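Local atomic coordinates of programmed cell death 6-interacting protein (Homo sapiens, PDB entry 5WA1), a protein that works in endocytosis, multivesicular body biogenesis, membrane repair and cytokinesis, represented here by its Bro1 domain in complex with a CHMP4C peptide. Residues Val219-Ala224 with Cys271-Asn276; Met229-Ile234 with Gln281-Lys286; Gln299-Leu304 with Asp323-Ala328. All blocks are in the same frame, centred on the assembly; numbering follows the deposited sequence.

The three contacts join consecutive or near-consecutive helices on one side of the Bro1 domain, their centres 12 to 15 Å apart. Interaction 1 is the buried one: an aromatic ring of helix 202-226 meets a methionine of helix 262-287. Interaction 2 lies nearer the surface and joins that same helix 262-287 to the start of helix 231-252, through a carboxylate against isoleucine, an alanine-leucine touch and a bridging water. Interaction 3 sits on the next pair, helices 291-311 and 319-340, and is partly buried, with alanine against isoleucine and one asparagine at the margin. Interactions 1 and 2 meet where Phe221 packs on Ile234, and interactions 1 and 3 where Leu304 packs on Gln274.

Interaction 1: residues Val219-Ala224 with Cys271-Asn276; sequences VFFLKA and CIMQAN
Within 271-276 the first residue to touch is Met273, whose terminal methyl lies over one face of the Phe221 ring. CE is 4.0 Å from the ring centroid of Phe221 and 23° off the ring normal, which identifies a CH-pi contact. It is displaced toward the rim: its nearest ring atom is CG of Phe221, at 3.7 Å from Met273 CE. The sulfur stands above the same ring at a greater distance, Met273 SD being 4.7 Å from the Phe221 centroid, so the pair also qualifies as a Met-aromatic contact. Bends at chi2 and at chi3 (-73°) fold the methionine chain over and bring CE to the ring. The two side chains pass each other in opposite directions.

Both helices belong to the TPR-like helical array of the Bro1 domain, and the ring bridges the wide gap between their backbones: the nearest CA atoms, of Phe221 and Met273, are 9.4 Å apart. Helix 231-252 fills in beside them, Ile234 against Phe221 and Ala241 against Met273. On helix 202-226, Phe220 and Lys223 touch the bound peptide.

One turn further on, Asn276 reaches the far end of the ring, with CG 3.6 Å from Phe221 CZ. Its CB lies close as well, 3.8 Å from Phe221 CZ, while the ring and amide planes are inclined by 45° and the side chains cross at about a right angle.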
loop_
_atom_site.group_PDB
_atom_site.type_symbol
_atom_site.label_atom_id
_atom_site.label_comp_id
_atom_site.label_asym_id
_atom_site.label_seq_id
_atom_site.Cartn_x
_atom_site.Cartn_y
_atom_site.Cartn_z
ATOM N N VAL A 219 -10.307 1.081 -3.467
ATOM C CA VAL A 219 -10.384 2.025 -4.572
ATOM C C VAL A 219 -11.215 1.443 -5.708
ATOM O O VAL A 219 -11.986 2.157 -6.357
ATOM C CB VAL A 219 -8.966 2.416 -5.050
ATOM C CG1 VAL A 219 -9.046 3.194 -6.354
ATOM C CG2 VAL A 219 -8.261 3.249 -3.991
ATOM N N PHE A 220 -11.069 0.142 -5.976
ATOM C CA PHE A 220 -11.903 -0.468 -7.007
ATOM C C PHE A 220 -13.374 -0.465 -6.612
ATOM O O PHE A 220 -14.245 -0.328 -7.478
ATOM C CB PHE A 220 -11.435 -1.892 -7.299
ATOM C CG PHE A 220 -10.337 -1.954 -8.318
ATOM C CD1 PHE A 220 -10.632 -2.030 -9.666
ATOM C CD2 PHE A 220 -9.011 -1.906 -7.927
ATOM C CE1 PHE A 220 -9.628 -2.071 -10.612
ATOM C CE2 PHE A 220 -7.992 -1.952 -8.869
ATOM C CZ PHE A 220 -8.303 -2.034 -10.218
ATOM N N PHE A 221 -13.665 -0.606 -5.318
ATOM C CA PHE A 221 -15.044 -0.479 -4.856
ATOM C C PHE A 221 -15.559 0.937 -5.094
ATOM O O PHE A 221 -16.682 1.129 -5.576
ATOM C CB PHE A 221 -15.128 -0.875 -3.374
ATOM C CG PHE A 221 -16.322 -0.314 -2.656
ATOM C CD1 PHE A 221 -17.553 -0.949 -2.728
ATOM C CD2 PHE A 221 -16.216 0.852 -1.914
ATOM C CE1 PHE A 221 -18.661 -0.420 -2.072
ATOM C CE2 PHE A 221 -17.312 1.387 -1.263
ATOM C CZ PHE A 221 -18.542 0.748 -1.345
ATOM N N LEU A 222 -14.738 1.946 -4.785
ATOM C CA LEU A 222 -15.142 3.330 -5.025
ATOM C C LEU A 222 -15.326 3.601 -6.513
ATOM O O LEU A 222 -16.246 4.329 -6.917
ATOM C CB LEU A 222 -14.114 4.288 -4.422
ATOM C CG LEU A 222 -14.030 4.251 -2.891
ATOM C CD1 LEU A 222 -12.877 5.108 -2.406
ATOM C CD2 LEU A 222 -15.339 4.725 -2.276
ATOM N N LYS A 223 -14.467 3.013 -7.344
ATOM C CA LYS A 223 -14.613 3.138 -8.791
ATOM C C LYS A 223 -15.925 2.521 -9.264
ATOM O O LYS A 223 -16.654 3.110 -10.071
ATOM C CB LYS A 223 -13.422 2.473 -9.480
ATOM C CG LYS A 223 -13.615 2.141 -10.946
ATOM C CD LYS A 223 -13.508 3.372 -11.793
ATOM C CE LYS A 223 -13.423 3.021 -13.267
ATOM N NZ LYS A 223 -13.901 4.169 -14.067
ATOM N N ALA A 224 -16.239 1.321 -8.773
ATOM C CA ALA A 224 -17.480 0.668 -9.176
ATOM C C ALA A 224 -18.695 1.479 -8.746
ATOM O O ALA A 224 -19.665 1.619 -9.508
ATOM C CB ALA A 224 -17.537 -0.744 -8.595
ATOM N N CYS A 271 -15.357 -3.299 9.147
ATOM C CA CYS A 271 -16.799 -3.251 9.390
ATOM C C CYS A 271 -17.524 -2.382 8.369
ATOM O O CYS A 271 -18.658 -2.698 7.980
ATOM C CB CYS A 271 -17.075 -2.753 10.807
ATOM S SG CYS A 271 -16.468 -3.843 12.105
ATOM N N ILE A 272 -16.918 -1.265 7.944
ATOM C CA ILE A 272 -17.558 -0.422 6.940
ATOM C C ILE A 272 -17.698 -1.181 5.632
ATOM O O ILE A 272 -18.710 -1.056 4.932
ATOM C CB ILE A 272 -16.785 0.895 6.738
ATOM C CG1 ILE A 272 -16.947 1.808 7.951
ATOM C CG2 ILE A 272 -17.255 1.620 5.455
ATOM C CD1 ILE A 272 -15.883 2.913 8.025
ATOM N N MET A 273 -16.705 -1.967 5.286
ATOM C CA MET A 273 -16.790 -2.698 4.061
ATOM C C MET A 273 -17.839 -3.797 4.160
ATOM O O MET A 273 -18.556 -4.008 3.235
ATOM C CB MET A 273 -15.441 -3.196 3.611
ATOM C CG MET A 273 -14.487 -2.126 3.127
ATOM S SD MET A 273 -15.101 -0.965 1.908
ATOM C CE MET A 273 -15.154 -1.961 0.476
ATOM N N GLN A 274 -17.908 -4.505 5.274
ATOM C CA GLN A 274 -18.967 -5.500 5.429
ATOM C C GLN A 274 -20.343 -4.854 5.314
ATOM O O GLN A 274 -21.239 -5.408 4.674
ATOM C CB GLN A 274 -18.835 -6.235 6.765
ATOM C CG GLN A 274 -17.641 -7.193 6.834
ATOM C CD GLN A 274 -17.740 -8.180 7.987
ATOM O OE1 GLN A 274 -18.404 -7.919 8.989
ATOM N NE2 GLN A 274 -17.086 -9.325 7.838
ATOM N N ALA A 275 -20.518 -3.672 5.911
ATOM C CA ALA A 275 -21.782 -2.947 5.807
ATOM C C ALA A 275 -22.079 -2.522 4.370
ATOM O O ALA A 275 -23.236 -2.566 3.928
ATOM C CB ALA A 275 -21.753 -1.730 6.735
ATOM N N ASN A 276 -21.057 -2.093 3.624
ATOM C CA ASN A 276 -21.263 -1.769 2.218
ATOM C C ASN A 276 -21.692 -2.993 1.428
ATOM O O ASN A 276 -22.551 -2.899 0.543
ATOM C CB ASN A 276 -19.986 -1.191 1.601
ATOM C CG ASN A 276 -19.775 0.247 1.949
ATOM O OD1 ASN A 276 -18.735 0.624 2.484
ATOM N ND2 ASN A 276 -20.739 1.070 1.615
#

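Interaction 2: residues Met229-Ile234 with Gln281-Lys286; sequences MKDAII and QSILAK
The first turn of helix 231-252 packs here against the last part of helix 262-287; the helices follow each other in the chain and their segments run in opposite senses, as in an antiparallel helical hairpin, part of the TPR-like array of the Bro1 domain. The backbones come close, with CA of Asp231 6.2 Å from CA of Leu284 and CA of Ala232 6.1 Å from CA of Gln281.

Asp231 lays its carboxylate across the Ile283 side chain, the two crossing at about a right angle. Its OD2 is 3.4 Å from Ile283 CG2, and its OD1 is 3.6 Å from Ile283 CD1, so each oxygen rests against a different branch of the isoleucine. Ile283 sets these branches apart, with CG2 anti to the backbone N and CG1 beside it (chi1 -64°). The polar partner of the carboxylate lies one turn back on the same helix 262-287, where His280 ND1 is hydrogen-bonded to Asp231 OD1.

Ala232 supplies the apolar counterpart: its CB touches Leu284 CD2 at 3.8 Å. Beside this pair a water joins the helices, donating to Ala232 O at 2.9 Å and to Gln281 OE1 at 2.5 Å; the second distance is shorter than usual and its exact length is doubtful. Ile233, whose side chain leaves this helix pointing away from 281-286, packs on the bound peptide, and Lys230, at the N-cap position, forms a salt bridge to an acidic side chain of that peptide.

No direct hydrogen bond links the two segments. Methyl groups cover part of the Asp231 carboxylate while His280 satisfies one oxygen, and the amino-terminal end of helix 231-252 may further stabilise a negative charge there.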
loop_
_atom_site.group_PDB
_atom_site.type_symbol
_atom_site.label_atom_id
_atom_site.label_comp_id
_atom_site.label_asym_id
_atom_site.label_seq_id
_atom_site.Cartn_x
_atom_site.Cartn_y
_atom_site.Cartn_z
ATOM N N MET A 229 -22.022 0.733 -11.183
ATOM C CA MET A 229 -22.036 -0.659 -11.610
ATOM C C MET A 229 -23.149 -1.428 -10.893
ATOM O O MET A 229 -23.801 -0.921 -9.972
ATOM C CB MET A 229 -20.670 -1.307 -11.364
ATOM C CG MET A 229 -19.562 -0.706 -12.237
ATOM S SD MET A 229 -18.004 -1.626 -12.204
ATOM C CE MET A 229 -18.435 -3.023 -13.251
ATOM N N LYS A 230 -23.368 -2.671 -11.332
ATOM C CA LYS A 230 -24.413 -3.501 -10.743
ATOM C C LYS A 230 -24.171 -3.667 -9.249
ATOM O O LYS A 230 -23.039 -3.887 -8.808
ATOM C CB LYS A 230 -24.454 -4.882 -11.404
ATOM C CG LYS A 230 -24.876 -4.895 -12.870
ATOM C CD LYS A 230 -24.753 -6.299 -13.457
ATOM C CE LYS A 230 -25.221 -6.342 -14.906
ATOM N NZ LYS A 230 -25.032 -7.685 -15.531
ATOM N N ASP A 231 -25.244 -3.569 -8.467
ATOM C CA ASP A 231 -25.082 -3.689 -7.020
ATOM C C ASP A 231 -24.550 -5.059 -6.622
ATOM O O ASP A 231 -23.830 -5.169 -5.624
ATOM C CB ASP A 231 -26.402 -3.381 -6.314
ATOM C CG ASP A 231 -26.794 -1.918 -6.447
ATOM O OD1 ASP A 231 -26.220 -1.079 -5.718
ATOM O OD2 ASP A 231 -27.667 -1.605 -7.287
ATOM N N ALA A 232 -24.872 -6.105 -7.391
ATOM C CA ALA A 232 -24.292 -7.424 -7.127
ATOM C C ALA A 232 -22.766 -7.380 -7.164
ATOM O O ALA A 232 -22.094 -8.009 -6.338
ATOM C CB ALA A 232 -24.804 -8.439 -8.145
ATOM N N ILE A 233 -22.207 -6.652 -8.126
ATOM C CA ILE A 233 -20.758 -6.583 -8.264
ATOM C C ILE A 233 -20.159 -5.724 -7.164
ATOM O O ILE A 233 -19.126 -6.069 -6.575
ATOM C CB ILE A 233 -20.400 -6.050 -9.662
ATOM C CG1 ILE A 233 -20.775 -7.085 -10.723
ATOM C CG2 ILE A 233 -18.933 -5.642 -9.734
ATOM C CD1 ILE A 233 -20.212 -8.457 -10.447
ATOM N N ILE A 234 -20.790 -4.587 -6.875
ATOM C CA ILE A 234 -20.297 -3.712 -5.817
ATOM C C ILE A 234 -20.246 -4.454 -4.485
ATOM O O ILE A 234 -19.315 -4.271 -3.694
ATOM C CB ILE A 234 -21.165 -2.445 -5.744
ATOM C CG1 ILE A 234 -20.982 -1.626 -7.036
ATOM C CG2 ILE A 234 -20.800 -1.609 -4.532
ATOM C CD1 ILE A 234 -21.871 -0.400 -7.116
ATOM N N GLN A 281 -25.960 -5.643 -1.366
ATOM C CA GLN A 281 -26.693 -6.889 -1.535
ATOM C C GLN A 281 -28.172 -6.705 -1.218
ATOM O O GLN A 281 -29.015 -7.352 -1.841
ATOM C CB GLN A 281 -26.085 -7.985 -0.659
ATOM C CG GLN A 281 -26.567 -9.391 -1.016
ATOM C CD GLN A 281 -25.998 -9.870 -2.334
ATOM O OE1 GLN A 281 -25.032 -9.301 -2.845
ATOM N NE2 GLN A 281 -26.592 -10.915 -2.897
ATOM N N SER A 282 -28.503 -5.818 -0.274
ATOM C CA SER A 282 -29.900 -5.577 0.062
ATOM C C SER A 282 -30.647 -4.910 -1.093
ATOM O O SER A 282 -31.839 -5.182 -1.302
ATOM C CB SER A 282 -30.007 -4.731 1.338
ATOM O OG SER A 282 -29.884 -3.344 1.024
ATOM N N ILE A 283 -29.978 -4.029 -1.839
ATOM C CA ILE A 283 -30.589 -3.428 -3.025
ATOM C C ILE A 283 -30.931 -4.503 -4.050
ATOM O O ILE A 283 -32.015 -4.491 -4.650
ATOM C CB ILE A 283 -29.649 -2.358 -3.624
ATOM C CG1 ILE A 283 -29.464 -1.202 -2.640
ATOM C CG2 ILE A 283 -30.182 -1.861 -4.985
ATOM C CD1 ILE A 283 -28.467 -0.163 -3.106
ATOM N N LEU A 284 -30.006 -5.441 -4.276
ATOM C CA LEU A 284 -30.294 -6.571 -5.154
ATOM C C LEU A 284 -31.484 -7.369 -4.641
ATOM O O LEU A 284 -32.374 -7.734 -5.417
ATOM C CB LEU A 284 -29.064 -7.474 -5.267
ATOM C CG LEU A 284 -29.201 -8.704 -6.169
ATOM C CD1 LEU A 284 -29.648 -8.315 -7.576
ATOM C CD2 LEU A 284 -27.875 -9.462 -6.223
ATOM N N ALA A 285 -31.519 -7.646 -3.339
ATOM C CA ALA A 285 -32.651 -8.374 -2.769
ATOM C C ALA A 285 -33.960 -7.644 -3.043
ATOM O O ALA A 285 -34.949 -8.269 -3.441
ATOM C CB ALA A 285 -32.455 -8.572 -1.265
ATOM N N LYS A 286 -33.978 -6.319 -2.855
ATOM C CA LYS A 286 -35.202 -5.558 -3.096
ATOM C C LYS A 286 -35.622 -5.649 -4.553
ATOM O O LYS A 286 -36.811 -5.840 -4.858
ATOM C CB LYS A 286 -35.008 -4.097 -2.682
ATOM C CG LYS A 286 -36.319 -3.306 -2.557
ATOM C CD LYS A 286 -36.068 -1.851 -2.167
ATOM C CE LYS A 286 -37.355 -1.152 -1.702
ATOM N NZ LYS A 286 -37.794 -1.627 -0.332
HETATM O O HOH W 1 -23.694 -9.911 -4.826
#

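Interaction 3: residues Gln299-Leu304 with Asp323-Ala328; sequences QHAAEL and DKINRA
Ile325 makes the apolar part of this contact, its two methyl ends each meeting a different alanine of helix 291-311. CG2 of Ile325 lies 3.7 Å from Ala302 CB, and CD1 of Ile325 lies 4.0 Å from Ala301 CB. The torsions explain the division: CG2 stands anti to the backbone N, while CG1 lies beside it and extends through chi2 (167°) to carry CD1 along to the neighbouring alanine. Further along helix 291-311, Ile305 also packs on Ile325, and Ala301 additionally touches Glu278 of helix 262-287.

Contacts to the main chain form a second group. Both methyl ends also reach the helix backbone, with Ile325 CG2 3.8 Å from Ala302 N and Ile325 CD1 3.9 Å from Ala301 O. These are van der Waals approaches of methyl groups, and their closeness agrees with the backbone spacing, the CA atoms of Ala302 and Ile325 being 6.2 Å apart.

The polar group is a single asparagine at the margin. Asn326 OD1 comes within 4.1 Å of Ala302 CB, a loose contact, whereas its ND2 turns back to bond Ser322 O in the preceding turn of its own helix.

In the fold, helices 291-311 and 319-340 form the next antiparallel pair of the Bro1 domain, the short segment axes approaching to 9.5 Å with 148° between their N-to-C directions. Across the two segments the join contains no hydrogen bond or ion pair. Its cohesion is therefore chiefly hydrophobic and dispersive, resting on the fit of one branched side chain against two alanines and the backbone joining them.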
loop_
_atom_site.group_PDB
_atom_site.type_symbol
_atom_site.label_atom_id
_atom_site.label_comp_id
_atom_site.label_asym_id
_atom_site.label_seq_id
_atom_site.Cartn_x
_atom_site.Cartn_y
_atom_site.Cartn_z
ATOM N N GLN A 299 -30.530 -4.548 8.347
ATOM C CA GLN A 299 -30.360 -4.578 9.798
ATOM C C GLN A 299 -28.927 -4.914 10.156
ATOM O O GLN A 299 -28.377 -4.368 11.119
ATOM C CB GLN A 299 -31.318 -5.583 10.445
ATOM C CG GLN A 299 -32.757 -5.081 10.482
ATOM C CD GLN A 299 -33.740 -6.079 11.067
ATOM O OE1 GLN A 299 -34.851 -5.713 11.439
ATOM N NE2 GLN A 299 -33.341 -7.343 11.147
ATOM N N HIS A 300 -28.309 -5.812 9.392
ATOM C CA HIS A 300 -26.917 -6.159 9.640
ATOM C C HIS A 300 -25.992 -4.985 9.332
ATOM O O HIS A 300 -25.066 -4.700 10.099
ATOM C CB HIS A 300 -26.536 -7.382 8.810
ATOM C CG HIS A 300 -25.194 -7.949 9.162
ATOM N ND1 HIS A 300 -24.390 -8.581 8.242
ATOM C CD2 HIS A 300 -24.528 -7.995 10.340
ATOM C CE1 HIS A 300 -23.273 -8.978 8.830
ATOM N NE2 HIS A 300 -23.328 -8.629 10.103
ATOM N N ALA A 301 -26.236 -4.288 8.216
ATOM C CA ALA A 301 -25.454 -3.101 7.880
ATOM C C ALA A 301 -25.613 -2.014 8.937
ATOM O O ALA A 301 -24.639 -1.344 9.302
ATOM C CB ALA A 301 -25.865 -2.569 6.500
ATOM N N ALA A 302 -26.840 -1.810 9.430
ATOM C CA ALA A 302 -27.070 -0.814 10.472
ATOM C C ALA A 302 -26.325 -1.174 11.748
ATOM O O ALA A 302 -25.749 -0.306 12.416
ATOM C CB ALA A 302 -28.574 -0.690 10.757
ATOM N N GLU A 303 -26.322 -2.458 12.096
ATOM C CA GLU A 303 -25.622 -2.913 13.292
ATOM C C GLU A 303 -24.123 -2.675 13.170
ATOM O O GLU A 303 -23.481 -2.175 14.105
ATOM C CB GLU A 303 -25.927 -4.394 13.510
ATOM C CG GLU A 303 -25.507 -4.973 14.839
ATOM C CD GLU A 303 -26.112 -6.345 15.058
ATOM O OE1 GLU A 303 -26.777 -6.853 14.126
ATOM O OE2 GLU A 303 -25.934 -6.907 16.158
ATOM N N LEU A 304 -23.552 -3.035 12.014
ATOM C CA LEU A 304 -22.126 -2.822 11.769
ATOM C C LEU A 304 -21.761 -1.344 11.830
ATOM O O LEU A 304 -20.741 -0.971 12.426
ATOM C CB LEU A 304 -21.744 -3.407 10.407
ATOM C CG LEU A 304 -21.733 -4.931 10.309
ATOM C CD1 LEU A 304 -21.754 -5.399 8.844
ATOM C CD2 LEU A 304 -20.503 -5.483 11.045
ATOM N N ASP A 323 -27.452 7.291 7.974
ATOM C CA ASP A 323 -28.772 7.821 7.638
ATOM C C ASP A 323 -29.349 7.141 6.405
ATOM O O ASP A 323 -30.559 6.890 6.336
ATOM C CB ASP A 323 -28.683 9.328 7.412
ATOM C CG ASP A 323 -28.267 10.083 8.655
ATOM O OD1 ASP A 323 -28.411 9.528 9.763
ATOM O OD2 ASP A 323 -27.792 11.232 8.522
ATOM N N LYS A 324 -28.507 6.859 5.409
ATOM C CA LYS A 324 -28.974 6.169 4.212
ATOM C C LYS A 324 -29.510 4.786 4.559
ATOM O O LYS A 324 -30.586 4.387 4.098
ATOM C CB LYS A 324 -27.837 6.079 3.195
ATOM C CG LYS A 324 -28.230 5.454 1.870
ATOM C CD LYS A 324 -27.129 5.634 0.826
ATOM C CE LYS A 324 -25.849 4.915 1.213
ATOM N NZ LYS A 324 -24.749 5.166 0.235
ATOM N N ILE A 325 -28.776 4.048 5.390
ATOM C CA ILE A 325 -29.198 2.709 5.799
ATOM C C ILE A 325 -30.513 2.778 6.554
ATOM O O ILE A 325 -31.455 2.023 6.279
ATOM C CB ILE A 325 -28.103 2.044 6.652
ATOM C CG1 ILE A 325 -26.857 1.766 5.823
ATOM C CG2 ILE A 325 -28.628 0.757 7.313
ATOM C CD1 ILE A 325 -25.642 1.396 6.689
ATOM N N ASN A 326 -30.596 3.681 7.526
ATOM C CA ASN A 326 -31.770 3.704 8.383
ATOM C C ASN A 326 -32.985 4.289 7.675
ATOM O O ASN A 326 -34.114 3.897 7.978
ATOM C CB ASN A 326 -31.435 4.443 9.677
ATOM C CG ASN A 326 -30.511 3.626 10.574
ATOM O OD1 ASN A 326 -30.935 2.650 11.190
ATOM N ND2 ASN A 326 -29.237 4.000 10.620
ATOM N N ARG A 327 -32.785 5.188 6.708
ATOM C CA ARG A 327 -33.910 5.596 5.871
ATOM C C ARG A 327 -34.430 4.421 5.048
ATOM O O ARG A 327 -35.645 4.235 4.927
ATOM C CB ARG A 327 -33.507 6.757 4.961
ATOM C CG ARG A 327 -33.670 8.122 5.608
ATOM C CD ARG A 327 -33.410 9.252 4.621
ATOM N NE ARG A 327 -31.985 9.473 4.383
ATOM C CZ ARG A 327 -31.324 9.047 3.310
ATOM N NH1 ARG A 327 -31.958 8.371 2.361
ATOM N NH2 ARG A 327 -30.028 9.302 3.185
ATOM N N ALA A 328 -33.527 3.614 4.482
ATOM C CA ALA A 328 -33.964 2.474 3.683
ATOM C C ALA A 328 -34.619 1.413 4.555
ATOM O O ALA A 328 -35.623 0.808 4.165
ATOM C CB ALA A 328 -32.779 1.886 2.918
#